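Long-range contacts in glucanase (PDB 5GXX), which probably hydrolyses internal beta-1,4-glucosidic bonds of cellulose, as a family 9 endoglucanase of the cellulosome: residues N6-Q12 / Y429-L434; E28-V32 / H87-N91; Y75-I79 / C423-A427; A309-Y315 / Y328-K333; I336-L340 / F418-L422. The protein carries 1 engineered substitution. All coordinates share one frame; numbering follows the deposited sequence.

Interaction 1 (N6-Q12 / Y429-L434); sequences NYAEALQ and YGGTPL
The amide of Q12 meets the backbone of L434 edge-on, with L434 O in the amide plane. Q12 NE2 donates to L434 O at 3.0 Å, on a lone pair in the carbonyl plane. On its oxygen side, Q12 OE1 accepts from L434 N at 2.9 Å. One amide therefore holds both backbone polar groups of L434. The N6 amide also has its partner near its plane. N6 ND2 donates to T432 O at 3.0 Å, almost straight at 167°. The side chains of Y7 and Y429 run alongside each other, their rings inclined at 40°, with Y7 CE2 3.8 Å from Y429 CD2. Their hydroxyls bond to D337 and Y329 respectively. N6 is the N-cap of helix 7-20, and its OD1 makes the capping bond, accepting from E9 N at 3.1 Å from above the carbonyl plane. Family 9 catalytic domains are (alpha/alpha)6 barrels, and this contact joins the start of helix 7-20 to the chain leaving helix 412-429. A8 CB packs on G431 O at 3.4 Å. The extended E9 side chain crosses L434, with E9 OE1 3.5 Å from L434 CD2, while E9 OE2 forms a salt bridge with K13.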
# COMPACT_ATOMS: atom_id res chain seq x y z
N ASN A 6 -42.96 -34.90 2.01
CA ASN A 6 -42.18 -36.10 1.76
C ASN A 6 -41.06 -36.17 2.80
O ASN A 6 -39.97 -35.66 2.57
CB ASN A 6 -41.61 -36.10 0.34
CG ASN A 6 -40.93 -37.42 -0.00
OD1 ASN A 6 -40.64 -38.24 0.87
ND2 ASN A 6 -40.68 -37.62 -1.29
N TYR A 7 -41.38 -36.75 3.95
CA TYR A 7 -40.45 -36.88 5.06
C TYR A 7 -39.25 -37.74 4.71
O TYR A 7 -38.16 -37.49 5.22
CB TYR A 7 -41.12 -37.41 6.33
CG TYR A 7 -42.28 -36.56 6.81
CD1 TYR A 7 -42.05 -35.29 7.36
CD2 TYR A 7 -43.59 -37.03 6.73
CE1 TYR A 7 -43.12 -34.52 7.80
CE2 TYR A 7 -44.66 -36.26 7.16
CZ TYR A 7 -44.42 -35.01 7.68
OH TYR A 7 -45.50 -34.26 8.12
N ALA A 8 -39.42 -38.72 3.82
CA ALA A 8 -38.29 -39.53 3.37
C ALA A 8 -37.26 -38.70 2.62
O ALA A 8 -36.06 -38.88 2.81
CB ALA A 8 -38.75 -40.70 2.49
N GLU A 9 -37.72 -37.80 1.76
CA GLU A 9 -36.81 -36.90 1.03
C GLU A 9 -36.15 -35.92 1.99
O GLU A 9 -34.96 -35.66 1.90
CB GLU A 9 -37.51 -36.14 -0.10
CG GLU A 9 -36.57 -35.25 -0.91
CD GLU A 9 -37.32 -34.35 -1.86
OE1 GLU A 9 -38.32 -34.83 -2.44
OE2 GLU A 9 -36.91 -33.19 -2.05
N ALA A 10 -36.93 -35.37 2.92
CA ALA A 10 -36.35 -34.51 3.96
C ALA A 10 -35.25 -35.23 4.74
O ALA A 10 -34.16 -34.69 4.99
CB ALA A 10 -37.43 -34.04 4.90
N LEU A 11 -35.53 -36.47 5.14
CA LEU A 11 -34.54 -37.28 5.84
C LEU A 11 -33.28 -37.54 5.03
O LEU A 11 -32.16 -37.39 5.56
CB LEU A 11 -35.17 -38.62 6.24
CG LEU A 11 -34.23 -39.61 6.93
CD1 LEU A 11 -33.74 -39.02 8.25
CD2 LEU A 11 -34.95 -40.95 7.14
N GLN A 12 -33.47 -37.93 3.77
CA GLN A 12 -32.40 -38.16 2.82
C GLN A 12 -31.47 -36.95 2.73
O GLN A 12 -30.25 -37.08 2.80
CB GLN A 12 -33.02 -38.49 1.45
CG GLN A 12 -32.05 -38.58 0.27
CD GLN A 12 -32.80 -38.70 -1.05
OE1 GLN A 12 -33.84 -38.06 -1.24
NE2 GLN A 12 -32.27 -39.52 -1.96
N TYR A 429 -45.27 -42.36 7.65
CA TYR A 429 -45.93 -41.91 6.42
C TYR A 429 -45.28 -42.43 5.16
O TYR A 429 -45.84 -42.29 4.07
CB TYR A 429 -46.02 -40.39 6.40
CG TYR A 429 -46.92 -39.87 7.50
CD1 TYR A 429 -48.30 -39.99 7.40
CD2 TYR A 429 -46.39 -39.30 8.66
CE1 TYR A 429 -49.13 -39.53 8.41
CE2 TYR A 429 -47.22 -38.82 9.67
CZ TYR A 429 -48.59 -38.93 9.54
OH TYR A 429 -49.42 -38.48 10.55
N GLY A 430 -44.11 -43.05 5.29
CA GLY A 430 -43.39 -43.53 4.13
C GLY A 430 -42.79 -42.37 3.37
O GLY A 430 -42.17 -41.47 3.96
N GLY A 431 -43.02 -42.34 2.07
CA GLY A 431 -42.42 -41.36 1.18
C GLY A 431 -41.29 -42.08 0.46
O GLY A 431 -40.68 -43.01 1.01
N THR A 432 -41.03 -41.64 -0.76
CA THR A 432 -39.95 -42.16 -1.61
C THR A 432 -38.80 -41.15 -1.67
O THR A 432 -39.00 -39.97 -1.94
CB THR A 432 -40.46 -42.44 -3.03
OG1 THR A 432 -41.72 -43.12 -2.97
CG2 THR A 432 -39.47 -43.31 -3.80
N PRO A 433 -37.56 -41.60 -1.42
CA PRO A 433 -36.45 -40.65 -1.57
C PRO A 433 -36.21 -40.29 -3.04
O PRO A 433 -36.68 -41.00 -3.93
CB PRO A 433 -35.27 -41.43 -0.98
CG PRO A 433 -35.62 -42.87 -1.26
CD PRO A 433 -37.10 -42.94 -1.03
N LEU A 434 -35.51 -39.18 -3.31
CA LEU A 434 -35.14 -38.79 -4.67
C LEU A 434 -34.16 -39.77 -5.31
O LEU A 434 -33.08 -40.01 -4.77
CB LEU A 434 -34.47 -37.41 -4.69
CG LEU A 434 -35.27 -36.14 -4.43
CD1 LEU A 434 -34.43 -34.98 -4.97
CD2 LEU A 434 -36.61 -36.24 -5.15

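Interaction 2 (E28-V32 / H87-N91)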
# COMPACT_ATOMS: atom_id res chain seq x y z
N GLU A 28 -14.64 -42.89 0.93
CA GLU A 28 -14.84 -43.19 -0.48
C GLU A 28 -16.27 -42.87 -0.90
O GLU A 28 -16.52 -42.51 -2.05
CB GLU A 28 -14.49 -44.65 -0.83
CG GLU A 28 -15.22 -45.73 -0.00
CD GLU A 28 -16.59 -46.20 -0.55
OE1 GLU A 28 -16.98 -45.87 -1.70
OE2 GLU A 28 -17.30 -46.93 0.18
N TRP A 29 -17.20 -43.02 0.03
CA TRP A 29 -18.61 -42.91 -0.28
C TRP A 29 -19.18 -41.49 -0.15
O TRP A 29 -20.38 -41.31 -0.32
CB TRP A 29 -19.43 -43.88 0.58
CG TRP A 29 -19.08 -43.86 2.05
CD1 TRP A 29 -18.28 -44.76 2.71
CD2 TRP A 29 -19.51 -42.91 3.06
NE1 TRP A 29 -18.20 -44.45 4.04
CE2 TRP A 29 -18.94 -43.33 4.29
CE3 TRP A 29 -20.32 -41.77 3.04
CZ2 TRP A 29 -19.15 -42.62 5.48
CZ3 TRP A 29 -20.55 -41.09 4.25
CH2 TRP A 29 -19.96 -41.52 5.44
N ASN A 30 -18.35 -40.50 0.15
CA ASN A 30 -18.84 -39.12 0.22
C ASN A 30 -19.47 -38.71 -1.11
O ASN A 30 -18.85 -38.86 -2.17
CB ASN A 30 -17.66 -38.20 0.51
CG ASN A 30 -18.07 -36.74 0.65
OD1 ASN A 30 -18.19 -36.04 -0.35
ND2 ASN A 30 -18.27 -36.28 1.88
N ARG A 31 -20.68 -38.13 -1.06
CA ARG A 31 -21.47 -37.89 -2.26
C ARG A 31 -21.44 -36.43 -2.70
O ARG A 31 -22.21 -36.04 -3.57
CB ARG A 31 -22.93 -38.27 -1.99
CG ARG A 31 -23.18 -39.76 -1.77
CD ARG A 31 -24.61 -39.98 -1.31
NE ARG A 31 -24.84 -39.58 0.08
CZ ARG A 31 -26.03 -39.54 0.66
NH1 ARG A 31 -27.13 -39.83 -0.03
NH2 ARG A 31 -26.11 -39.17 1.94
N VAL A 32 -20.53 -35.65 -2.13
CA VAL A 32 -20.56 -34.20 -2.30
C VAL A 32 -19.47 -33.76 -3.28
O VAL A 32 -18.29 -33.77 -2.94
CB VAL A 32 -20.40 -33.47 -0.96
CG1 VAL A 32 -20.72 -31.99 -1.14
CG2 VAL A 32 -21.33 -34.07 0.12
N HIS A 87 -27.14 -44.96 4.87
CA HIS A 87 -26.59 -43.60 4.86
C HIS A 87 -26.39 -43.03 6.26
O HIS A 87 -25.33 -42.45 6.56
CB HIS A 87 -27.46 -42.62 4.06
CG HIS A 87 -27.46 -42.89 2.59
ND1 HIS A 87 -26.32 -42.87 1.82
CD2 HIS A 87 -28.47 -43.22 1.75
CE1 HIS A 87 -26.62 -43.17 0.57
NE2 HIS A 87 -27.92 -43.37 0.50
N LEU A 88 -27.42 -43.17 7.09
CA LEU A 88 -27.35 -42.68 8.46
C LEU A 88 -26.27 -43.41 9.27
O LEU A 88 -25.51 -42.77 10.00
CB LEU A 88 -28.73 -42.75 9.12
CG LEU A 88 -28.83 -42.23 10.55
CD1 LEU A 88 -28.20 -40.84 10.71
CD2 LEU A 88 -30.28 -42.21 11.03
N GLU A 89 -26.20 -44.73 9.13
CA GLU A 89 -25.21 -45.52 9.86
C GLU A 89 -23.77 -45.13 9.58
O GLU A 89 -22.99 -44.90 10.52
CB GLU A 89 -25.41 -47.01 9.60
CG GLU A 89 -26.56 -47.58 10.43
CD GLU A 89 -26.92 -48.99 10.05
OE1 GLU A 89 -26.37 -49.52 9.06
OE2 GLU A 89 -27.79 -49.56 10.74
N ARG A 90 -23.39 -45.06 8.31
CA ARG A 90 -22.00 -44.75 7.97
C ARG A 90 -21.65 -43.28 8.23
O ARG A 90 -20.52 -42.97 8.59
CB ARG A 90 -21.64 -45.18 6.55
CG ARG A 90 -22.34 -44.44 5.41
CD ARG A 90 -22.11 -45.23 4.12
NE ARG A 90 -22.63 -44.50 2.96
CZ ARG A 90 -22.60 -44.94 1.70
NH1 ARG A 90 -22.09 -46.13 1.41
NH2 ARG A 90 -23.07 -44.16 0.73
N ASN A 91 -22.63 -42.38 8.11
CA ASN A 91 -22.37 -41.01 8.54
C ASN A 91 -22.10 -40.92 10.04
O ASN A 91 -21.21 -40.18 10.46
CB ASN A 91 -23.51 -40.09 8.11
CG ASN A 91 -23.26 -39.53 6.73
OD1 ASN A 91 -22.41 -38.66 6.55
ND2 ASN A 91 -23.94 -40.07 5.73
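The side chains of W29 and R90 run antiparallel, face against face. The R90 guanidinium stacks on W29, with centres 4.2 Å apart and planes at 11°. The R90 chain is stretched out from CG to NE, which lays its CG and CD over the indole. R90 CG sits 3.6 Å from the centroid of the six-membered ring of W29, in a CH-pi contact. The guanidinium carbon R90 CZ comes beyond the ring system, 3.5 Å from W29 CB. The N91 amide meets the same indole at its edge, turned 79° to the ring, with N91 OD1 3.8 Å from W29 CZ3. R31 and H87 make a second stack. Their side chains cross at about a right angle, yet their planes are only 5° apart. R31 NH1 lies over the H87 face, 3.4 Å from H87 CE1. An Asx turn shapes the loop around R31, with N30 OD1 accepting from V32 N at 3.0 Å. N91 ND2 donates to H87 O at 2.9 Å and also to E19, which forms a salt bridge with R31. The arrangement is two arginine-aromatic stacks joining a surface loop to helix 85-101 of the family 9 catalytic domain.

Interaction 3 (Y75-I79 / C423-A427); sequences YGDDI and CRLTA
Y75 has the most surface buried by this contact, and it is covered by R424. The R424 chain turns about its CB-CG bond (chi2 54°), which carries CD over the tyrosine ring. R424 CD lies 3.9 Å from the Y75 ring centroid, 29° off the normal, in a CH-pi contact. Its closest approach is to Y75 CZ, at 3.5 Å. The guanidinium stands steeply against the ring, with Y75 OH at its edge. The two polar ends share a partner: both Y75 OH and R424 NE bond to the carboxylate of D317. This shared acid is consistent with a fixed placement of the two side chains.

I79 comes next. Its branch methyl CG2 enters the helix surface and touches C423 O at 3.5 Å. The same methyl meets T426 CG2 at 3.9 Å. C423 is the third. C423 CB lies 3.9 Å from Y75 CB and thus touches both Y75 CB and I79 CG2.

The end of the contact is more polar. D78 O lies beside A427, against both its CA and its CB. One water donates to D78 O at 2.7 Å and to A427 O at 2.9 Å, linking the two backbones.

The end of helix 58-75 and the loop after it thus pack on helix 412-429. Helix 301-318 covers Y75 through F310 and V314. Helix 7-20 adds A8 against T426, and L11 against both T426 and C423.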
# COMPACT_ATOMS: atom_id res chain seq x y z
N TYR A 75 -35.66 -45.87 15.80
CA TYR A 75 -36.41 -45.92 14.55
C TYR A 75 -35.63 -46.58 13.41
O TYR A 75 -36.12 -46.66 12.29
CB TYR A 75 -36.98 -44.51 14.21
CG TYR A 75 -37.87 -43.93 15.31
CD1 TYR A 75 -38.94 -44.67 15.82
CD2 TYR A 75 -37.68 -42.64 15.83
CE1 TYR A 75 -39.76 -44.18 16.84
CE2 TYR A 75 -38.50 -42.14 16.85
CZ TYR A 75 -39.54 -42.91 17.35
OH TYR A 75 -40.38 -42.47 18.36
N GLY A 76 -34.42 -47.09 13.68
CA GLY A 76 -33.59 -47.67 12.61
C GLY A 76 -34.26 -48.78 11.82
O GLY A 76 -34.13 -48.84 10.59
N ASP A 77 -34.96 -49.66 12.52
CA ASP A 77 -35.71 -50.75 11.88
C ASP A 77 -36.94 -50.26 11.14
O ASP A 77 -37.44 -50.94 10.24
CB ASP A 77 -36.19 -51.76 12.92
CG ASP A 77 -35.06 -52.59 13.50
OD1 ASP A 77 -34.05 -52.83 12.80
OD2 ASP A 77 -35.21 -53.01 14.66
N ASP A 78 -37.45 -49.10 11.54
CA ASP A 78 -38.74 -48.63 11.07
C ASP A 78 -38.67 -47.80 9.80
O ASP A 78 -39.70 -47.40 9.25
CB ASP A 78 -39.45 -47.87 12.20
CG ASP A 78 -39.71 -48.74 13.42
OD1 ASP A 78 -40.09 -49.92 13.24
OD2 ASP A 78 -39.54 -48.24 14.55
N ILE A 79 -37.45 -47.54 9.32
CA ILE A 79 -37.22 -46.63 8.20
C ILE A 79 -36.60 -47.28 6.97
O ILE A 79 -36.01 -46.58 6.14
CB ILE A 79 -36.29 -45.46 8.60
CG1 ILE A 79 -34.90 -45.97 8.99
CG2 ILE A 79 -36.91 -44.63 9.73
CD1 ILE A 79 -33.79 -44.94 8.88
N CYS A 423 -36.95 -39.36 10.99
CA CYS A 423 -37.03 -40.83 11.05
C CYS A 423 -38.41 -41.28 11.55
O CYS A 423 -39.01 -42.17 10.94
CB CYS A 423 -35.97 -41.42 11.97
SG CYS A 423 -34.31 -41.40 11.29
N ARG A 424 -38.91 -40.69 12.63
CA ARG A 424 -40.24 -41.04 13.13
C ARG A 424 -41.33 -40.79 12.09
O ARG A 424 -42.23 -41.62 11.90
CB ARG A 424 -40.54 -40.25 14.41
CG ARG A 424 -41.92 -40.49 15.00
CD ARG A 424 -42.20 -41.98 15.23
NE ARG A 424 -43.48 -42.12 15.91
CZ ARG A 424 -44.66 -41.97 15.31
NH1 ARG A 424 -44.75 -41.70 14.00
NH2 ARG A 424 -45.78 -42.09 16.02
N LEU A 425 -41.26 -39.65 11.41
CA LEU A 425 -42.34 -39.30 10.49
C LEU A 425 -42.31 -40.13 9.21
O LEU A 425 -43.36 -40.53 8.70
CB LEU A 425 -42.34 -37.80 10.22
CG LEU A 425 -42.96 -37.03 11.39
CD1 LEU A 425 -42.47 -35.59 11.42
CD2 LEU A 425 -44.50 -37.11 11.38
N THR A 426 -41.12 -40.43 8.70
CA THR A 426 -41.06 -41.26 7.50
C THR A 426 -41.44 -42.70 7.84
O THR A 426 -42.08 -43.38 7.03
CB THR A 426 -39.73 -41.17 6.74
OG1 THR A 426 -39.87 -41.77 5.45
CG2 THR A 426 -38.62 -41.89 7.49
N ALA A 427 -41.10 -43.15 9.05
CA ALA A 427 -41.54 -44.46 9.49
C ALA A 427 -43.05 -44.58 9.38
O ALA A 427 -43.58 -45.60 8.91
CB ALA A 427 -41.09 -44.70 10.93
O HOH W 1 -42.29 -48.13 9.67

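Interaction 4 (A309-Y315 / Y328-K333)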
# COMPACT_ATOMS: atom_id res chain seq x y z
N ALA A 309 -39.32 -31.96 19.32
CA ALA A 309 -40.22 -32.83 18.56
C ALA A 309 -39.76 -34.29 18.66
O ALA A 309 -40.57 -35.18 18.93
CB ALA A 309 -40.38 -32.38 17.09
N PHE A 310 -38.46 -34.54 18.51
CA PHE A 310 -37.95 -35.91 18.67
C PHE A 310 -38.21 -36.46 20.05
O PHE A 310 -38.72 -37.58 20.16
CB PHE A 310 -36.46 -35.95 18.32
CG PHE A 310 -35.85 -37.33 18.39
CD1 PHE A 310 -36.44 -38.40 17.72
CD2 PHE A 310 -34.68 -37.55 19.10
CE1 PHE A 310 -35.88 -39.66 17.76
CE2 PHE A 310 -34.11 -38.82 19.16
CZ PHE A 310 -34.71 -39.88 18.48
N LEU A 311 -37.90 -35.71 21.10
CA LEU A 311 -38.17 -36.19 22.45
C LEU A 311 -39.65 -36.48 22.69
O LEU A 311 -39.99 -37.48 23.33
CB LEU A 311 -37.72 -35.16 23.48
CG LEU A 311 -36.30 -35.32 24.03
CD1 LEU A 311 -35.24 -35.18 22.94
CD2 LEU A 311 -36.03 -34.34 25.16
N ALA A 312 -40.51 -35.61 22.15
CA ALA A 312 -41.96 -35.77 22.29
C ALA A 312 -42.46 -37.03 21.57
O ALA A 312 -43.28 -37.75 22.14
CB ALA A 312 -42.69 -34.51 21.81
N PHE A 313 -41.94 -37.30 20.38
CA PHE A 313 -42.31 -38.53 19.67
C PHE A 313 -41.87 -39.76 20.49
O PHE A 313 -42.64 -40.71 20.65
CB PHE A 313 -41.65 -38.62 18.28
CG PHE A 313 -42.30 -37.79 17.19
CD1 PHE A 313 -43.67 -37.79 16.95
CD2 PHE A 313 -41.49 -37.08 16.32
CE1 PHE A 313 -44.23 -37.04 15.92
CE2 PHE A 313 -42.02 -36.36 15.24
CZ PHE A 313 -43.39 -36.34 15.04
N VAL A 314 -40.63 -39.76 20.97
CA VAL A 314 -40.10 -40.90 21.71
C VAL A 314 -40.93 -41.13 22.98
O VAL A 314 -41.31 -42.26 23.29
CB VAL A 314 -38.60 -40.75 22.03
CG1 VAL A 314 -38.14 -41.86 22.99
CG2 VAL A 314 -37.74 -40.79 20.78
N TYR A 315 -41.26 -40.05 23.68
CA TYR A 315 -42.03 -40.18 24.90
C TYR A 315 -43.46 -40.65 24.60
O TYR A 315 -43.95 -41.58 25.23
CB TYR A 315 -42.03 -38.88 25.71
CG TYR A 315 -42.69 -39.11 27.05
CD1 TYR A 315 -42.10 -39.96 28.01
CD2 TYR A 315 -43.92 -38.52 27.36
CE1 TYR A 315 -42.72 -40.23 29.21
CE2 TYR A 315 -44.55 -38.77 28.58
CZ TYR A 315 -43.93 -39.62 29.50
OH TYR A 315 -44.52 -39.89 30.72
N TYR A 328 -48.73 -34.91 22.72
CA TYR A 328 -47.30 -34.82 22.42
C TYR A 328 -46.95 -35.07 20.97
O TYR A 328 -46.07 -34.40 20.43
CB TYR A 328 -46.48 -35.72 23.35
CG TYR A 328 -46.64 -35.37 24.81
CD1 TYR A 328 -46.71 -34.05 25.24
CD2 TYR A 328 -46.69 -36.37 25.77
CE1 TYR A 328 -46.86 -33.73 26.58
CE2 TYR A 328 -46.83 -36.07 27.10
CZ TYR A 328 -46.93 -34.76 27.51
OH TYR A 328 -47.07 -34.49 28.85
N TYR A 329 -47.65 -36.02 20.33
CA TYR A 329 -47.49 -36.26 18.90
C TYR A 329 -47.85 -35.01 18.09
O TYR A 329 -47.12 -34.64 17.17
CB TYR A 329 -48.38 -37.43 18.44
CG TYR A 329 -48.28 -37.73 16.96
CD1 TYR A 329 -49.07 -37.06 16.02
CD2 TYR A 329 -47.39 -38.69 16.48
CE1 TYR A 329 -48.98 -37.32 14.65
CE2 TYR A 329 -47.30 -38.96 15.12
CZ TYR A 329 -48.10 -38.28 14.21
OH TYR A 329 -48.01 -38.55 12.87
N ASN A 330 -48.97 -34.36 18.41
CA ASN A 330 -49.41 -33.21 17.60
C ASN A 330 -48.41 -32.06 17.73
O ASN A 330 -48.08 -31.39 16.74
CB ASN A 330 -50.78 -32.75 18.08
CG ASN A 330 -51.92 -33.63 17.59
OD1 ASN A 330 -51.74 -34.49 16.72
ND2 ASN A 330 -53.12 -33.40 18.14
N PHE A 331 -47.93 -31.87 18.96
CA PHE A 331 -46.86 -30.89 19.17
C PHE A 331 -45.65 -31.18 18.29
O PHE A 331 -45.15 -30.30 17.58
CB PHE A 331 -46.43 -30.83 20.65
CG PHE A 331 -45.06 -30.23 20.83
CD1 PHE A 331 -44.87 -28.86 20.72
CD2 PHE A 331 -43.96 -31.05 21.09
CE1 PHE A 331 -43.60 -28.31 20.83
CE2 PHE A 331 -42.68 -30.51 21.19
CZ PHE A 331 -42.51 -29.13 21.09
N ALA A 332 -45.15 -32.42 18.35
CA ALA A 332 -43.94 -32.78 17.62
C ALA A 332 -44.13 -32.58 16.12
O ALA A 332 -43.31 -31.93 15.47
CB ALA A 332 -43.59 -34.23 17.96
N LYS A 333 -45.22 -33.11 15.57
CA LYS A 333 -45.42 -33.02 14.12
C LYS A 333 -45.60 -31.57 13.71
O LYS A 333 -45.13 -31.17 12.64
CB LYS A 333 -46.60 -33.90 13.65
CG LYS A 333 -46.80 -33.89 12.13
CD LYS A 333 -47.86 -34.90 11.70
CE LYS A 333 -47.81 -35.12 10.19
NZ LYS A 333 -48.42 -33.96 9.47
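Small side chains make the closest approach between these two helices. A309 CB lies 3.8 Å from A332 CB, and A332 CB lies 3.3 Å from A309 O. One turn further on, A312 CB fits between Y328 and F331. It meets Y328 O at 3.7 Å and the edge of the F331 ring, at CD2, at 3.8 Å. With alanines on both sides, the axes of the short segments come to 8.1 Å, running nearly antiparallel at 153°. This is an antiparallel helical hairpin, as expected of neighbouring helices in the (alpha/alpha)6 barrel of family 9.

A CH-pi contact adds to this. A332 CB points at the middle of the F313 ring, 3.5 Å from the centroid and 8° off the normal. The F313 ring reaches across to lie on this methyl.

Aromatic pairs flank the alanines. The edge of F313 turns toward the face of Y329 in an offset edge-to-face pair, planes at 63°, with F313 CE1 3.6 Å from Y329 CD2. The rings of Y315 and Y328 meet at a slant, and Y315 CD2 lies 3.8 Å from Y328 CE2.

The polar ends of the tyrosines turn to other partners. Y315 OH bonds to H266, Y328 OH to D274, and Y329 OH to E428. No hydrogen bond crosses between the segments. The buried interface therefore probably rests on shape fit and dispersion, while the tyrosine hydroxyls tie it to the surrounding helices.

Interaction 5 (I336-L340 / F418-L422)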
# COMPACT_ATOMS: atom_id res chain seq x y z
N ILE A 336 -42.02 -30.02 13.32
CA ILE A 336 -41.36 -30.46 12.10
C ILE A 336 -42.01 -29.84 10.87
O ILE A 336 -41.33 -29.35 9.97
CB ILE A 336 -41.32 -32.01 12.00
CG1 ILE A 336 -40.60 -32.65 13.21
CG2 ILE A 336 -40.73 -32.44 10.65
CD1 ILE A 336 -39.21 -32.08 13.50
N ASP A 337 -43.35 -29.85 10.85
CA ASP A 337 -44.05 -29.33 9.66
C ASP A 337 -43.80 -27.84 9.49
O ASP A 337 -43.66 -27.36 8.36
CB ASP A 337 -45.56 -29.63 9.67
CG ASP A 337 -45.86 -31.11 9.47
OD1 ASP A 337 -44.94 -31.89 9.13
OD2 ASP A 337 -47.04 -31.49 9.69
N TYR A 338 -43.68 -27.10 10.60
CA TYR A 338 -43.32 -25.69 10.50
C TYR A 338 -41.98 -25.53 9.78
O TYR A 338 -41.85 -24.75 8.85
CB TYR A 338 -43.27 -25.02 11.88
CG TYR A 338 -43.04 -23.53 11.83
CD1 TYR A 338 -41.82 -23.01 11.42
CD2 TYR A 338 -44.05 -22.63 12.14
CE1 TYR A 338 -41.59 -21.64 11.36
CE2 TYR A 338 -43.84 -21.26 12.09
CZ TYR A 338 -42.59 -20.77 11.73
OH TYR A 338 -42.34 -19.42 11.60
N ALA A 339 -40.99 -26.32 10.19
CA ALA A 339 -39.67 -26.27 9.55
C ALA A 339 -39.68 -26.60 8.05
O ALA A 339 -38.85 -26.10 7.29
CB ALA A 339 -38.73 -27.21 10.29
N LEU A 340 -40.63 -27.45 7.64
CA LEU A 340 -40.70 -27.91 6.24
C LEU A 340 -41.58 -27.05 5.36
O LEU A 340 -41.53 -27.18 4.13
CB LEU A 340 -41.17 -29.37 6.20
CG LEU A 340 -40.32 -30.42 6.92
CD1 LEU A 340 -40.83 -31.84 6.74
CD2 LEU A 340 -38.84 -30.39 6.50
N PHE A 418 -33.40 -33.18 14.58
CA PHE A 418 -34.23 -33.10 13.36
C PHE A 418 -34.24 -34.40 12.55
O PHE A 418 -35.29 -34.89 12.15
CB PHE A 418 -33.75 -31.89 12.57
CG PHE A 418 -34.50 -31.59 11.30
CD1 PHE A 418 -35.88 -31.42 11.31
CD2 PHE A 418 -33.78 -31.37 10.12
CE1 PHE A 418 -36.54 -31.06 10.15
CE2 PHE A 418 -34.45 -31.02 8.96
CZ PHE A 418 -35.82 -30.88 8.99
N VAL A 419 -33.06 -34.94 12.27
CA VAL A 419 -32.97 -36.31 11.76
C VAL A 419 -33.80 -37.33 12.53
O VAL A 419 -34.52 -38.11 11.90
CB VAL A 419 -31.49 -36.75 11.63
CG1 VAL A 419 -31.41 -38.26 11.36
CG2 VAL A 419 -30.81 -35.96 10.52
N GLY A 420 -33.73 -37.36 13.86
CA GLY A 420 -34.50 -38.33 14.63
C GLY A 420 -36.00 -38.15 14.43
O GLY A 420 -36.75 -39.10 14.22
N ALA A 421 -36.47 -36.91 14.47
CA ALA A 421 -37.88 -36.63 14.19
C ALA A 421 -38.34 -36.98 12.77
O ALA A 421 -39.45 -37.50 12.59
CB ALA A 421 -38.17 -35.18 14.56
N LEU A 422 -37.50 -36.73 11.77
CA LEU A 422 -37.82 -37.16 10.40
C LEU A 422 -37.84 -38.68 10.28
O LEU A 422 -38.68 -39.24 9.56
CB LEU A 422 -36.87 -36.55 9.37
CG LEU A 422 -36.91 -35.03 9.22
CD1 LEU A 422 -35.71 -34.52 8.40
CD2 LEU A 422 -38.24 -34.60 8.59
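L422 N donates to F418 O at 2.9 Å, a helical bond that places L422 one turn after F418. L422 CD1 lies 3.7 Å above the plane of the F418 ring, offset toward its rim, while I336 and L340 meet the ring at its edge. F418 CG is anti to its own nitrogen (chi1 -178°), and this carries the ring across to helix 322-340. There I336 CD1 comes 4.0 Å from F418 CD1. L340 CD2 lies in the ring plane, 3.9 Å from F418 CZ. I336 takes part through two branches. Its CD1 presses on A421 CB at 3.4 Å, tighter than usual for two carbons. Its CG2 turns instead to L422 CD2, at 3.9 Å. No hydrogen bond crosses, and all six touching residues are buried. The short segments cross at -106°, with their axes 11.6 Å apart, so the side chains rather than the backbones fill the gap. Around this crossing, helix 301-318 adds T306 and A309 against I336, and T306 also touches F418. Helix 7-20 adds Y7 against L340, with A10 and A14 against L422.

From the N terminus, interaction 1 opens first and closes last. It joins helix 7-20 to the chain after helix 412-429, so the other four contacts lie within its loop. Interaction 2 closes a loop of some 55 residues, from 28-32 to helix 85-101. Interaction 3 starts at 75-79, before interaction 2 has closed, and ends on helix 412-429; the two therefore cross. Interactions 4 and 5 follow in series within the span of interaction 3. Interaction 4 pairs helices 301-318 and 322-340, and interaction 5 carries helix 322-340 onto helix 412-429. Interactions 1, 3, 4 and 5 touch one another, bringing helices 7-20 and 412-429 together with helices 301-318 and 322-340. Interaction 2 touches interactions 3 and 5 through L88.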